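Local coordinates for phenylacetic acid degradation protein PaaI (PDB 1WLU) that probably hydrolyses acyl-CoA thioesters as a hot dog-fold thioesterase linked to phenylacetic acid degradation, and binds coenzyme A, at residues A[5-13]-A[23-31]. Numbering follows the deposited sequence.
Sequences FMEALGLKV and VAGEVRADH
R28 reaches back to the C-terminal end of helix 4-8, where its NH2 donates to A8 O over 2.9 Å, with the oxygen 14° out of the guanidinium plane. The arginine chain bends at its third torsion (chi3 -52°), which brings the guanidinium over L9 O, 3.8 Å from its plane and above its centre. NH2 also forms a salt bridge to D30 OD2, which offers its syn lone pair while lying tilted out of the guanidinium plane, and gives a weak bond to H31 NE2. The charged group is thus held from several directions, and carbonyl oxygens at the end of a helix would be expected to suit a cation.

Two waters fill in the polar links. One donates to E7 O and accepts from R28 NH1; the other bridges L9 O and E26 N, joining the residue before G10 to the end of strand 20-26. The H31 ring lies against L9, its CE1 3.4 Å from L9 O and its NE2 3.9 Å from L9 CD2.

Further along, the backbones pair directly. K12 N donates to A24 O (2.9 Å) and A24 N to K12 O (2.8 Å); V13 and V23 follow as a non-hydrogen-bonded pair. On the face of the hairpin that carries V13 and V23, the V23 chi1 of 173° sets CG1 anti to the backbone N, and this methyl touches L11 CB and M6 CE, each at 3.9 Å, while L11 CD2 packs against the CA of G25. L9, L11 and M6 also rest on helix 40-56, and F5 of the second subunit packs on L9 and H31.

G10, at positive phi, closes helix 4-8 in a Schellman motif, and the chain turns directly into the antiparallel hairpin of strands 12-17 and 20-26, at the margin of this chain's sheet, which wraps the long central helix in the hot dog fold.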
# COMPACT_ATOMS: atom_id res chain seq x y z
N PHE A 5 1.47 23.09 9.38
CA PHE A 5 2.40 22.47 8.45
C PHE A 5 2.11 22.89 7.01
O PHE A 5 3.03 23.15 6.23
CB PHE A 5 2.36 20.95 8.59
CG PHE A 5 3.56 20.25 7.99
CD1 PHE A 5 4.86 20.67 8.29
CD2 PHE A 5 3.39 19.16 7.16
CE1 PHE A 5 5.96 20.00 7.76
CE2 PHE A 5 4.49 18.48 6.62
CZ PHE A 5 5.78 18.90 6.93
N MET A 6 0.83 22.95 6.63
CA MET A 6 0.49 23.39 5.28
C MET A 6 1.02 24.81 5.09
O MET A 6 1.58 25.14 4.05
CB MET A 6 -1.02 23.37 5.07
CG MET A 6 -1.62 21.98 4.93
SD MET A 6 -3.40 22.05 4.62
CE MET A 6 -3.43 22.68 2.97
N GLU A 7 0.82 25.65 6.10
CA GLU A 7 1.27 27.03 6.03
C GLU A 7 2.80 27.10 5.91
O GLU A 7 3.33 27.85 5.10
CB GLU A 7 0.80 27.79 7.27
CG GLU A 7 1.21 29.25 7.30
CD GLU A 7 0.68 29.97 8.53
OE1 GLU A 7 -0.55 30.14 8.64
OE2 GLU A 7 1.50 30.37 9.38
N ALA A 8 3.49 26.28 6.71
CA ALA A 8 4.95 26.26 6.68
C ALA A 8 5.49 25.82 5.33
O ALA A 8 6.56 26.26 4.91
CB ALA A 8 5.47 25.35 7.78
N LEU A 9 4.76 24.94 4.65
CA LEU A 9 5.17 24.44 3.34
C LEU A 9 4.73 25.34 2.19
O LEU A 9 5.07 25.09 1.04
CB LEU A 9 4.61 23.03 3.11
CG LEU A 9 5.15 21.92 4.03
CD1 LEU A 9 4.47 20.61 3.69
CD2 LEU A 9 6.65 21.81 3.86
N GLY A 10 3.96 26.38 2.51
CA GLY A 10 3.49 27.31 1.50
C GLY A 10 2.35 26.78 0.65
O GLY A 10 2.14 27.24 -0.47
N LEU A 11 1.60 25.83 1.19
CA LEU A 11 0.49 25.24 0.45
C LEU A 11 -0.76 26.09 0.51
O LEU A 11 -0.99 26.83 1.47
CB LEU A 11 0.19 23.84 1.00
CG LEU A 11 1.40 22.90 1.09
CD1 LEU A 11 0.92 21.52 1.53
CD2 LEU A 11 2.11 22.82 -0.26
N LYS A 12 -1.58 25.99 -0.54
CA LYS A 12 -2.82 26.74 -0.63
C LYS A 12 -3.93 25.82 -1.12
O LYS A 12 -3.66 24.82 -1.79
CB LYS A 12 -2.67 27.91 -1.59
CG LYS A 12 -1.60 28.91 -1.17
CD LYS A 12 -1.47 30.04 -2.17
CE LYS A 12 -0.37 31.01 -1.76
NZ LYS A 12 -0.24 32.15 -2.71
N VAL A 13 -5.17 26.15 -0.77
CA VAL A 13 -6.30 25.34 -1.20
C VAL A 13 -6.90 25.96 -2.45
O VAL A 13 -7.19 27.16 -2.48
CB VAL A 13 -7.38 25.27 -0.09
CG1 VAL A 13 -8.58 24.47 -0.58
CG2 VAL A 13 -6.80 24.65 1.17
N VAL A 23 -5.21 20.89 -3.37
CA VAL A 23 -4.21 21.66 -2.65
C VAL A 23 -3.04 21.87 -3.60
O VAL A 23 -2.66 20.95 -4.32
CB VAL A 23 -3.73 20.91 -1.38
CG1 VAL A 23 -2.57 21.65 -0.74
CG2 VAL A 23 -4.89 20.79 -0.40
N ALA A 24 -2.49 23.07 -3.61
CA ALA A 24 -1.38 23.38 -4.50
C ALA A 24 -0.19 23.97 -3.77
O ALA A 24 -0.32 24.54 -2.69
CB ALA A 24 -1.85 24.35 -5.59
N GLY A 25 0.97 23.85 -4.39
CA GLY A 25 2.18 24.39 -3.81
C GLY A 25 3.26 24.50 -4.86
O GLY A 25 3.06 24.11 -6.01
N GLU A 26 4.39 25.06 -4.47
CA GLU A 26 5.51 25.20 -5.38
C GLU A 26 6.71 24.57 -4.69
O GLU A 26 6.88 24.74 -3.48
CB GLU A 26 5.80 26.67 -5.68
CG GLU A 26 6.89 26.88 -6.73
CD GLU A 26 7.16 28.34 -7.02
OE1 GLU A 26 6.20 29.07 -7.33
OE2 GLU A 26 8.34 28.76 -6.96
N VAL A 27 7.52 23.84 -5.44
CA VAL A 27 8.70 23.21 -4.87
C VAL A 27 9.74 24.30 -4.64
O VAL A 27 10.23 24.91 -5.59
CB VAL A 27 9.28 22.14 -5.81
CG1 VAL A 27 10.52 21.52 -5.18
CG2 VAL A 27 8.24 21.06 -6.08
N ARG A 28 10.06 24.56 -3.38
CA ARG A 28 11.05 25.57 -3.02
C ARG A 28 12.39 24.91 -2.76
O ARG A 28 12.49 23.68 -2.72
CB ARG A 28 10.60 26.34 -1.78
CG ARG A 28 9.24 27.01 -1.93
CD ARG A 28 8.84 27.76 -0.66
NE ARG A 28 8.92 26.91 0.53
CZ ARG A 28 8.27 27.14 1.67
NH1 ARG A 28 7.48 28.20 1.77
NH2 ARG A 28 8.41 26.31 2.69
N ALA A 29 13.42 25.72 -2.57
CA ALA A 29 14.76 25.22 -2.31
C ALA A 29 14.81 24.33 -1.07
O ALA A 29 15.52 23.32 -1.05
CB ALA A 29 15.73 26.38 -2.15
N ASP A 30 14.04 24.69 -0.05
CA ASP A 30 14.02 23.93 1.20
C ASP A 30 13.20 22.64 1.11
O ASP A 30 13.12 21.90 2.09
CB ASP A 30 13.48 24.80 2.34
CG ASP A 30 12.06 25.28 2.09
OD1 ASP A 30 11.80 25.87 1.02
OD2 ASP A 30 11.20 25.08 2.98
N HIS A 31 12.62 22.37 -0.05
CA HIS A 31 11.81 21.17 -0.26
C HIS A 31 12.57 20.08 -1.00
O HIS A 31 12.03 18.99 -1.23
CB HIS A 31 10.54 21.52 -1.04
CG HIS A 31 9.66 22.50 -0.34
ND1 HIS A 31 8.77 23.31 -1.01
CD2 HIS A 31 9.51 22.78 0.98
CE1 HIS A 31 8.11 24.05 -0.14
NE2 HIS A 31 8.54 23.75 1.08
O HOH W 1 5.75 29.18 3.88
O HOH W 2 5.05 25.63 -1.59